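Local coordinates for dihydropteroate synthase (Clostridioides difficile, PDB 6PZ2), which catalyses, as a dihydropteroate synthase (EC 2.5.1.15), the joining of a dihydropterin diphosphate with p-aminobenzoate to give the folate precursor dihydropteroate, at residues 18-23 against 52-57; 210-215 against 247-252. All blocks are in the same frame, centred on the assembly; numbering follows the deposited sequence. Where two conformers were deposited one is given.

Contact 1 of 2, residues 18-23 against 52-57; sequences LNVTPD and IDLGGE. With SO4 (sulfate ion), chain B.
L18 and L54 both carry CG anti to the backbone N (chi1 -176° and 169°), and the shared torsion lays their isobutyl groups side by side on one face of the sheet, with L18 CD2 4.0 Å from L54 CD1. The same L54 methyl meets V20 CG1 at 3.9 Å, while L18 CB rests on I52 CG2. Beneath this apolar layer the strands run parallel and in register. L18 gives its N-H to D53 O at 2.9 Å and takes that of G55 on its own carbonyl; the V20 N-H then meets G55 O almost head-on, 3.0 Å from N to O. Where the strands end, T21 CG2 lies over G56 O, 3.6 Å away. On the other face, the one turned to the barrel interior, N19 lies across from G55: a water donates to both N19 OD1 and D53 O, and N19 ND2 makes a weak bond of 3.0 Å to O4 of a sulfate. The D53 carboxylate is bound by S91 and N112. The pair belongs to the beta-alpha-beta unit of strand 13-19, helix 33-46 and strand 51-55; helix 33-46 covers L18, V20 and I52, and helix 68-85 packs on L54 through V78 and I79.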
loop_
_atom_site.group_PDB
_atom_site.type_symbol
_atom_site.label_atom_id
_atom_site.label_comp_id
_atom_site.label_asym_id
_atom_site.label_seq_id
_atom_site.Cartn_x
_atom_site.Cartn_y
_atom_site.Cartn_z
ATOM N N LEU A 18 3.476 20.371 -7.530
ATOM C CA LEU A 18 4.176 21.623 -7.259
ATOM C C LEU A 18 3.149 22.759 -7.247
ATOM O O LEU A 18 2.809 23.265 -8.323
ATOM C CB LEU A 18 5.247 21.854 -8.336
ATOM C CG LEU A 18 6.122 23.092 -8.133
ATOM C CD1 LEU A 18 6.871 23.004 -6.822
ATOM C CD2 LEU A 18 7.120 23.268 -9.264
ATOM N N ASN A 19 2.679 23.150 -6.065
ATOM C CA ASN A 19 1.760 24.293 -5.901
ATOM C C ASN A 19 2.574 25.555 -5.613
ATOM O O ASN A 19 3.442 25.535 -4.777
ATOM C CB ASN A 19 0.741 24.089 -4.771
ATOM C CG ASN A 19 -0.288 23.020 -5.112
ATOM O OD1 ASN A 19 -0.905 23.055 -6.185
ATOM N ND2 ASN A 19 -0.462 22.037 -4.229
ATOM N N VAL A 20 2.281 26.663 -6.284
ATOM C CA VAL A 20 3.100 27.860 -6.121
ATOM C C VAL A 20 2.197 29.037 -5.764
ATOM O O VAL A 20 2.567 30.171 -6.020
ATOM C CB VAL A 20 3.965 28.161 -7.359
ATOM C CG1 VAL A 20 4.972 27.053 -7.618
ATOM C CG2 VAL A 20 3.140 28.411 -8.608
ATOM N N THR A 21 1.051 28.749 -5.160
ATOM C CA THR A 21 0.300 29.799 -4.469
ATOM C C THR A 21 1.145 30.370 -3.327
ATOM O O THR A 21 2.073 29.712 -2.813
ATOM C CB THR A 21 -1.011 29.274 -3.865
ATOM O OG1 THR A 21 -0.744 28.189 -2.970
ATOM C CG2 THR A 21 -1.982 28.767 -4.908
ATOM N N PRO A 22 0.788 31.575 -2.880
ATOM C CA PRO A 22 1.468 32.227 -1.755
ATOM C C PRO A 22 1.504 31.386 -0.465
ATOM O O PRO A 22 2.600 31.251 0.114
ATOM C CB PRO A 22 0.713 33.540 -1.509
ATOM C CG PRO A 22 0.077 33.856 -2.839
ATOM C CD PRO A 22 -0.068 32.535 -3.577
ATOM N N ASP A 23 0.371 30.793 -0.061
ATOM C CA ASP A 23 0.267 29.898 1.134
ATOM C C ASP A 23 1.213 28.709 0.975
ATOM O O ASP A 23 1.473 28.008 1.941
ATOM C CB ASP A 23 -1.098 29.230 1.394
ATOM C CG ASP A 23 -1.105 28.187 2.526
ATOM O OD1 ASP A 23 -0.747 28.556 3.677
ATOM O OD2 ASP A 23 -1.434 26.986 2.274
ATOM N N ILE A 52 5.751 16.752 -13.533
ATOM C CA ILE A 52 5.466 17.689 -12.437
ATOM C C ILE A 52 4.174 18.443 -12.768
ATOM O O ILE A 52 4.092 19.053 -13.836
ATOM C CB ILE A 52 6.596 18.723 -12.273
ATOM C CG1 ILE A 52 7.997 18.105 -12.193
ATOM C CG2 ILE A 52 6.289 19.661 -11.117
ATOM C CD1 ILE A 52 8.349 17.517 -10.862
ATOM N N ASP A 53 3.244 18.496 -11.822
ATOM C CA ASP A 53 1.964 19.129 -11.984
ATOM C C ASP A 53 2.041 20.455 -11.237
ATOM O O ASP A 53 1.962 20.497 -10.005
ATOM C CB ASP A 53 0.808 18.306 -11.413
ATOM C CG ASP A 53 -0.596 18.785 -11.763
ATOM O OD1 ASP A 53 -0.842 19.081 -12.959
ATOM O OD2 ASP A 53 -1.459 18.826 -10.849
ATOM N N LEU A 54 2.079 21.516 -12.028
ATOM C CA LEU A 54 2.324 22.839 -11.508
ATOM C C LEU A 54 0.995 23.591 -11.431
ATOM O O LEU A 54 0.296 23.673 -12.410
ATOM C CB LEU A 54 3.285 23.511 -12.489
ATOM C CG LEU A 54 3.496 25.001 -12.290
ATOM C CD1 LEU A 54 4.125 25.261 -10.937
ATOM C CD2 LEU A 54 4.372 25.521 -13.423
ATOM N N GLY A 55 0.674 24.199 -10.307
ATOM C CA GLY A 55 -0.597 24.916 -10.211
ATOM C C GLY A 55 -0.423 26.266 -9.544
ATOM O O GLY A 55 0.310 26.384 -8.565
ATOM N N GLY A 56 -1.098 27.279 -10.063
ATOM C CA GLY A 56 -0.989 28.601 -9.494
ATOM C C GLY A 56 -2.272 29.012 -8.790
ATOM O O GLY A 56 -2.364 30.096 -8.239
ATOM N N GLU A 57 -3.286 28.180 -8.922
ATOM C CA GLU A 57 -4.503 28.241 -8.134
ATOM C C GLU A 57 -4.642 26.901 -7.411
ATOM O O GLU A 57 -4.387 25.858 -7.992
ATOM C CB GLU A 57 -5.727 28.432 -9.023
ATOM C CG GLU A 57 -7.031 28.494 -8.253
ATOM C CD GLU A 57 -8.254 28.901 -9.062
ATOM O OE1 GLU A 57 -9.108 28.044 -9.274
ATOM O OE2 GLU A 57 -8.390 30.073 -9.433
HETATM S S SO4 B . -3.126 19.308 -3.498
HETATM O O1 SO4 B . -4.313 19.831 -2.783
HETATM O O2 SO4 B . -3.136 19.795 -4.895
HETATM O O3 SO4 B . -3.158 17.828 -3.490
HETATM O O4 SO4 B . -1.897 19.777 -2.821
HETATM O O HOH W 1 -0.417 21.441 -8.659
#

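Contact 2 of 2, residues 210-215 against 247-252; sequences TSRKSV and RVHDVY. With PT1 (pteroic acid), chain K; SO4 (sulfate ion), chain B; SO4 (sulfate ion), chain D.
S211 OG and H249 ND1 lie 2.6 Å apart, a short hydrogen bond at the edge of the imidazole in which either atom could be the donor. At the other ring nitrogen, again at the edge, H249 NE2 donates to O4 of a sulfate at 2.8 Å, so both ring nitrogens are gripped and the rotation of the imidazole is fixed. The R212 guanidinium lies flat over H249, planes 16° apart, with CD above the rim of the ring and NH2 close to H249 CB. An extended chain from CG to NE carries R212 across H249 to D250, where NH2 makes a weak salt bridge to OD1 at 3.4 Å; NH2 also donates to O1 of a second sulfate, which NH1 reaches by a weak bond. R247 NH2 binds O2 of the first sulfate at 2.8 Å, and the face of its guanidinium covers N8 of the pterin. K213 NZ reaches pteroic acid O1 at 2.7 Å, and the S214 N-H and hydroxyl hold its carboxylate. Farther out, one water joins S211 OG to the D250 backbone and carboxylate, and another links T210 N to R247 O. A type II turn from T210 to K213 sets the S211-R212 corner. These loops follow strands 207-208 and 245-248 at the C-terminal end of a TIM barrel, the usual active-site end, and the first sulfate probably marks a pyrophosphate-binding region.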
loop_
_atom_site.group_PDB
_atom_site.type_symbol
_atom_site.label_atom_id
_atom_site.label_comp_id
_atom_site.label_asym_id
_atom_site.label_seq_id
_atom_site.Cartn_x
_atom_site.Cartn_y
_atom_site.Cartn_z
ATOM N N THR A 210 -5.242 11.126 -4.535
ATOM C CA THR A 210 -5.840 10.966 -3.187
ATOM C C THR A 210 -4.954 11.604 -2.119
ATOM O O THR A 210 -5.400 11.823 -0.997
ATOM C CB THR A 210 -6.017 9.492 -2.798
ATOM O OG1 THR A 210 -4.718 8.899 -2.693
ATOM C CG2 THR A 210 -6.856 8.736 -3.800
ATOM N N SER A 211 -3.712 11.892 -2.491
ATOM C CA SER A 211 -2.664 12.240 -1.558
ATOM C C SER A 211 -3.154 13.304 -0.576
ATOM O O SER A 211 -3.549 14.386 -0.953
ATOM C CB SER A 211 -1.445 12.702 -2.296
ATOM O OG SER A 211 -0.386 12.952 -1.386
ATOM N N ARG A 212 -3.149 12.931 0.688
ATOM C CA ARG A 212 -3.421 13.775 1.854
ATOM C C ARG A 212 -4.883 14.212 1.934
ATOM O O ARG A 212 -5.187 14.999 2.810
ATOM C CB ARG A 212 -2.531 15.016 1.900
ATOM C CG ARG A 212 -1.054 14.673 2.007
ATOM C CD ARG A 212 -0.188 15.904 2.152
ATOM N NE ARG A 212 1.172 15.421 2.029
ATOM C CZ ARG A 212 2.224 16.218 2.010
ATOM N NH1 ARG A 212 1.998 17.512 2.106
ATOM N NH2 ARG A 212 3.454 15.732 1.896
ATOM N N LYS A 213 -5.775 13.692 1.113
ATOM C CA LYS A 213 -7.127 14.226 1.078
ATOM C C LYS A 213 -7.915 13.789 2.315
ATOM O O LYS A 213 -7.538 12.877 3.045
ATOM C CB LYS A 213 -7.825 13.781 -0.206
ATOM C CG LYS A 213 -7.211 14.403 -1.447
ATOM C CD LYS A 213 -8.026 14.271 -2.697
ATOM C CE LYS A 213 -7.228 14.732 -3.895
ATOM N NZ LYS A 213 -7.994 14.530 -5.139
ATOM N N SER A 214 -9.023 14.481 2.517
ATOM C CA SER A 214 -9.883 14.312 3.676
ATOM C C SER A 214 -10.541 12.930 3.660
ATOM O O SER A 214 -10.955 12.438 4.691
ATOM C CB SER A 214 -10.942 15.383 3.705
ATOM O OG SER A 214 -11.869 15.123 2.661
ATOM N N VAL A 215 -10.673 12.297 2.507
ATOM C CA VAL A 215 -11.190 10.921 2.490
ATOM C C VAL A 215 -10.254 9.974 3.263
ATOM O O VAL A 215 -10.712 9.025 3.907
ATOM C CB VAL A 215 -11.406 10.374 1.068
ATOM C CG1 VAL A 215 -10.121 10.311 0.247
ATOM C CG2 VAL A 215 -12.053 8.994 1.119
ATOM N N ARG A 247 -0.975 11.013 -8.769
ATOM C CA ARG A 247 -0.569 12.371 -8.469
ATOM C C ARG A 247 -0.353 12.443 -6.953
ATOM O O ARG A 247 -1.337 12.377 -6.234
ATOM C CB ARG A 247 -1.680 13.350 -8.893
ATOM C CG ARG A 247 -1.428 14.829 -8.627
ATOM C CD ARG A 247 -2.569 15.736 -9.076
ATOM N NE ARG A 247 -2.418 17.154 -8.772
ATOM C CZ ARG A 247 -2.623 17.720 -7.591
ATOM N NH1 ARG A 247 -3.078 17.017 -6.562
ATOM N NH2 ARG A 247 -2.347 19.004 -7.440
ATOM N N VAL A 248 0.870 12.692 -6.493
ATOM C CA VAL A 248 1.265 12.535 -5.098
ATOM C C VAL A 248 2.154 13.689 -4.631
ATOM O O VAL A 248 2.894 14.267 -5.426
ATOM C CB VAL A 248 1.985 11.200 -4.864
ATOM C CG1 VAL A 248 1.028 10.034 -5.078
ATOM C CG2 VAL A 248 3.226 11.081 -5.744
ATOM N N HIS A 249 2.057 14.006 -3.334
ATOM C CA HIS A 249 3.050 14.863 -2.686
ATOM C C HIS A 249 4.374 14.145 -2.387
ATOM O O HIS A 249 5.400 14.796 -2.331
ATOM C CB HIS A 249 2.513 15.380 -1.360
ATOM C CG HIS A 249 1.266 16.160 -1.562
ATOM N ND1 HIS A 249 0.021 15.563 -1.479
ATOM C CD2 HIS A 249 1.078 17.470 -1.827
ATOM C CE1 HIS A 249 -0.889 16.491 -1.700
ATOM N NE2 HIS A 249 -0.274 17.673 -1.928
ATOM N N ASP A 250 4.359 12.850 -2.090
ATOM C CA ASP A 250 5.531 12.176 -1.579
ATOM C C ASP A 250 5.969 11.204 -2.671
ATOM O O ASP A 250 5.468 10.082 -2.812
ATOM C CB ASP A 250 5.249 11.445 -0.265
ATOM C CG ASP A 250 4.732 12.344 0.843
ATOM O OD1 ASP A 250 3.500 12.411 1.062
ATOM O OD2 ASP A 250 5.567 12.994 1.459
ATOM N N VAL A 251 6.904 11.658 -3.454
ATOM C CA VAL A 251 7.162 10.947 -4.684
ATOM C C VAL A 251 7.869 9.603 -4.414
ATOM O O VAL A 251 7.480 8.563 -4.973
ATOM C CB VAL A 251 7.936 11.865 -5.644
ATOM C CG1 VAL A 251 8.567 11.083 -6.804
ATOM C CG2 VAL A 251 7.009 12.971 -6.158
ATOM N N TYR A 252 8.902 9.609 -3.583
ATOM C CA TYR A 252 9.778 8.437 -3.414
ATOM C C TYR A 252 8.982 7.246 -2.852
ATOM O O TYR A 252 8.983 6.122 -3.384
ATOM C CB TYR A 252 10.920 8.776 -2.451
ATOM C CG TYR A 252 11.824 7.604 -2.167
ATOM C CD1 TYR A 252 12.700 7.162 -3.143
ATOM C CD2 TYR A 252 11.750 6.894 -0.975
ATOM C CE1 TYR A 252 13.521 6.070 -2.916
ATOM C CE2 TYR A 252 12.551 5.785 -0.736
ATOM C CZ TYR A 252 13.459 5.400 -1.707
ATOM O OH TYR A 252 14.264 4.317 -1.551
HETATM C C2 PT1 K . -6.784 15.160 -8.570
HETATM C C3 PT1 K . -6.445 16.484 -8.076
HETATM C C5 PT1 K . -5.885 17.379 -9.091
HETATM N N6 PT1 K . -6.587 16.907 -6.793
HETATM C C7 PT1 K . -6.114 15.717 -10.737
HETATM N N9 PT1 K . -5.775 16.954 -10.349
HETATM C C10 PT1 K . -6.251 18.164 -6.457
HETATM N N11 PT1 K . -5.953 15.322 -12.013
HETATM C C12 PT1 K . -5.754 19.038 -7.431
HETATM C C21 PT1 K . -9.984 16.976 0.271
HETATM O O22 PT1 K . -11.087 16.409 0.306
HETATM O O1 PT1 K . -7.302 14.229 -7.756
HETATM N N4 PT1 K . -6.637 14.832 -9.870
HETATM N N8 PT1 K . -5.543 18.626 -8.703
HETATM C C13 PT1 K . -6.452 18.629 -5.030
HETATM N N14 PT1 K . -7.875 18.533 -4.724
HETATM C C15 PT1 K . -8.343 18.216 -3.497
HETATM C C16 PT1 K . -7.539 18.238 -2.351
HETATM C C17 PT1 K . -9.661 17.792 -3.392
HETATM C C18 PT1 K . -8.087 17.871 -1.124
HETATM C C19 PT1 K . -10.210 17.420 -2.168
HETATM C C20 PT1 K . -9.415 17.449 -1.034
HETATM O O23 PT1 K . -9.331 17.094 1.310
HETATM S S SO4 B . -3.126 19.308 -3.498
HETATM O O1 SO4 B . -4.313 19.831 -2.783
HETATM O O2 SO4 B . -3.136 19.795 -4.895
HETATM O O3 SO4 B . -3.158 17.828 -3.490
HETATM O O4 SO4 B . -1.897 19.777 -2.821
HETATM S S SO4 D . 5.736 18.780 1.659
HETATM O O1 SO4 D . 4.989 18.042 2.705
HETATM O O2 SO4 D . 4.875 19.914 1.228
HETATM O O3 SO4 D . 6.076 17.983 0.448
HETATM O O4 SO4 D . 6.989 19.203 2.327
HETATM O O HOH W 2 -2.573 10.236 -4.903
HETATM O O HOH W 3 1.930 11.435 -1.170
#

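Both contacts reach the same parallel barrel sheet, in which strand 13-19 of contact 1 neighbours strand 245-248 of contact 2, yet they illustrate how chemistry changes along a barrel. Contact 1 is buried and built largely of backbone bonds and aliphatic packing within one beta-alpha-beta unit. Contact 2 is only partly buried: its loops meet through side chains, charges and waters, and turn toward ligand and anions. The two touch directly where D53 OD2 of contact 1 forms a salt bridge with R247 NE of contact 2. They also share a sulfate, held weakly by N19 and more firmly by R247 and H249, with R60 as a further partner.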